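Local coordinates for putative uncharacterized protein TTHB187 (Thermus thermophilus HB8, PDB 3SK9) that cuts single-stranded DNA through its metal-dependent N-terminal HD nuclease domain, as part of the CRISPR-Cas3 endonuclease/helicase of bacterial antiviral defence, at residues A[31-35]-A[230-235]. Residues are numbered along the deposited sequence; the frame is centred on the assembly and turned at random.
Sequences LDTAA and YLKEAL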
loop_
_atom_site.group_PDB
_atom_site.type_symbol
_atom_site.label_atom_id
_atom_site.label_comp_id
_atom_site.label_asym_id
_atom_site.label_seq_id
_atom_site.Cartn_x
_atom_site.Cartn_y
_atom_site.Cartn_z
ATOM N N LEU A 31 -0.586 4.937 -5.863
ATOM C CA LEU A 31 -0.261 4.255 -7.118
ATOM C C LEU A 31 1.262 4.103 -7.283
ATOM O O LEU A 31 1.749 3.067 -7.830
ATOM C CB LEU A 31 -0.858 4.991 -8.303
ATOM C CG LEU A 31 -2.378 4.948 -8.436
ATOM C CD1 LEU A 31 -2.837 5.949 -9.527
ATOM C CD2 LEU A 31 -2.869 3.532 -8.747
ATOM N N ASP A 32 2.018 5.090 -6.802
ATOM C CA ASP A 32 3.490 4.989 -6.848
ATOM C C ASP A 32 3.959 3.788 -6.004
ATOM O O ASP A 32 4.899 3.082 -6.386
ATOM C CB ASP A 32 4.169 6.238 -6.256
ATOM C CG ASP A 32 3.999 7.484 -7.155
ATOM O OD1 ASP A 32 3.624 7.294 -8.323
ATOM O OD2 ASP A 32 4.253 8.597 -6.661
ATOM N N THR A 33 3.347 3.653 -4.831
ATOM C CA THR A 33 3.694 2.567 -3.888
ATOM C C THR A 33 3.386 1.227 -4.540
ATOM O O THR A 33 4.161 0.281 -4.482
ATOM C CB THR A 33 2.910 2.729 -2.537
ATOM O OG1 THR A 33 3.288 3.984 -1.943
ATOM C CG2 THR A 33 3.254 1.567 -1.545
ATOM N N ALA A 34 2.212 1.112 -5.132
ATOM C CA ALA A 34 1.860 -0.124 -5.872
ATOM C C ALA A 34 2.823 -0.398 -7.028
ATOM O O ALA A 34 3.158 -1.560 -7.287
ATOM C CB ALA A 34 0.413 -0.033 -6.432
ATOM N N ALA A 35 3.267 0.650 -7.710
ATOM C CA ALA A 35 4.164 0.497 -8.857
ATOM C C ALA A 35 5.535 -0.017 -8.376
ATOM O O ALA A 35 6.131 -0.888 -9.016
ATOM C CB ALA A 35 4.310 1.849 -9.642
ATOM N N TYR A 230 -0.528 7.475 -16.116
ATOM C CA TYR A 230 0.166 7.645 -14.823
ATOM C C TYR A 230 0.910 6.381 -14.413
ATOM O O TYR A 230 2.072 6.421 -13.979
ATOM C CB TYR A 230 -0.816 7.992 -13.685
ATOM C CG TYR A 230 -0.097 8.350 -12.388
ATOM C CD1 TYR A 230 0.226 9.676 -12.095
ATOM C CD2 TYR A 230 0.251 7.362 -11.462
ATOM C CE1 TYR A 230 0.882 10.022 -10.925
ATOM C CE2 TYR A 230 0.927 7.691 -10.289
ATOM C CZ TYR A 230 1.214 9.042 -10.016
ATOM O OH TYR A 230 1.881 9.388 -8.882
ATOM N N LEU A 231 0.231 5.247 -14.481
ATOM C CA LEU A 231 0.856 4.031 -13.978
ATOM C C LEU A 231 2.092 3.630 -14.813
ATOM O O LEU A 231 3.081 3.246 -14.257
ATOM C CB LEU A 231 -0.188 2.896 -13.850
ATOM C CG LEU A 231 0.262 1.599 -13.159
ATOM C CD1 LEU A 231 0.717 1.832 -11.687
ATOM C CD2 LEU A 231 -0.868 0.606 -13.206
ATOM N N LYS A 232 2.064 3.775 -16.135
ATOM C CA LYS A 232 3.247 3.458 -16.964
ATOM C C LYS A 232 4.435 4.300 -16.585
ATOM O O LYS A 232 5.553 3.797 -16.506
ATOM C CB LYS A 232 2.978 3.671 -18.472
ATOM C CG LYS A 232 1.984 2.698 -19.066
ATOM C CD LYS A 232 1.886 2.877 -20.582
ATOM C CE LYS A 232 0.476 2.571 -21.104
ATOM N NZ LYS A 232 -0.524 3.583 -20.641
ATOM N N GLU A 233 4.187 5.582 -16.316
ATOM C CA GLU A 233 5.242 6.487 -15.892
ATOM C C GLU A 233 5.718 6.137 -14.473
ATOM O O GLU A 233 6.913 6.182 -14.213
ATOM C CB GLU A 233 4.792 7.957 -15.942
ATOM C CG GLU A 233 5.860 8.948 -15.530
ATOM C CD GLU A 233 7.097 8.847 -16.438
ATOM O OE1 GLU A 233 6.968 8.341 -17.587
ATOM O OE2 GLU A 233 8.193 9.266 -16.004
ATOM N N ALA A 234 4.801 5.848 -13.549
ATOM C CA ALA A 234 5.205 5.393 -12.205
ATOM C C ALA A 234 6.038 4.080 -12.243
ATOM O O ALA A 234 6.967 3.913 -11.470
ATOM C CB ALA A 234 3.943 5.232 -11.296
ATOM N N LEU A 235 5.707 3.143 -13.138
ATOM C CA LEU A 235 6.511 1.908 -13.282
ATOM C C LEU A 235 7.945 2.219 -13.793
ATOM O O LEU A 235 8.931 1.625 -13.352
ATOM C CB LEU A 235 5.783 0.928 -14.204
ATOM C CG LEU A 235 4.647 0.211 -13.465
ATOM C CD1 LEU A 235 3.666 -0.480 -14.430
ATOM C CD2 LEU A 235 5.205 -0.799 -12.404
#
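The backbones of 31-35 and 230-235, two helical segments with axes 9.0 Å apart at closest approach, cross at -52° and come nearest where Ala35 and Leu235 place their CA atoms 5.2 Å apart. Two alanines meet in this close approach: Ala35 CB lies 3.8 Å from Ala234 CB, with the CD1 methyl of Leu231 and the CD2 methyl of Leu235 closing round it. At the other end Tyr230, its CG anti to the backbone N (chi1 -172°), stretches its ring across to helix 26-43. Leu31 crosses it obliquely, its CB 3.8 Å from CE2 of Tyr230, and its CD1 lies against CD2 of the tyrosine ring. The phenol OH of Tyr230 donates a hydrogen bond to Asp32, OH to OD1 2.8 Å, meeting OD1 from above the carboxylate plane, although carboxylate and ring planes are only 10° apart. Asp32 OD2 is taken by a salt bridge to Arg223, in the loop leading to helix 230-246. Asp32 lies about 5 Å, side chain to side chain, from the metal ligand His29, on the same helix. With a phenol and a guanidinium both bound, this buried carboxylate is probably stabilised as the anion, tying helix 230-246 to the helix that carries His29.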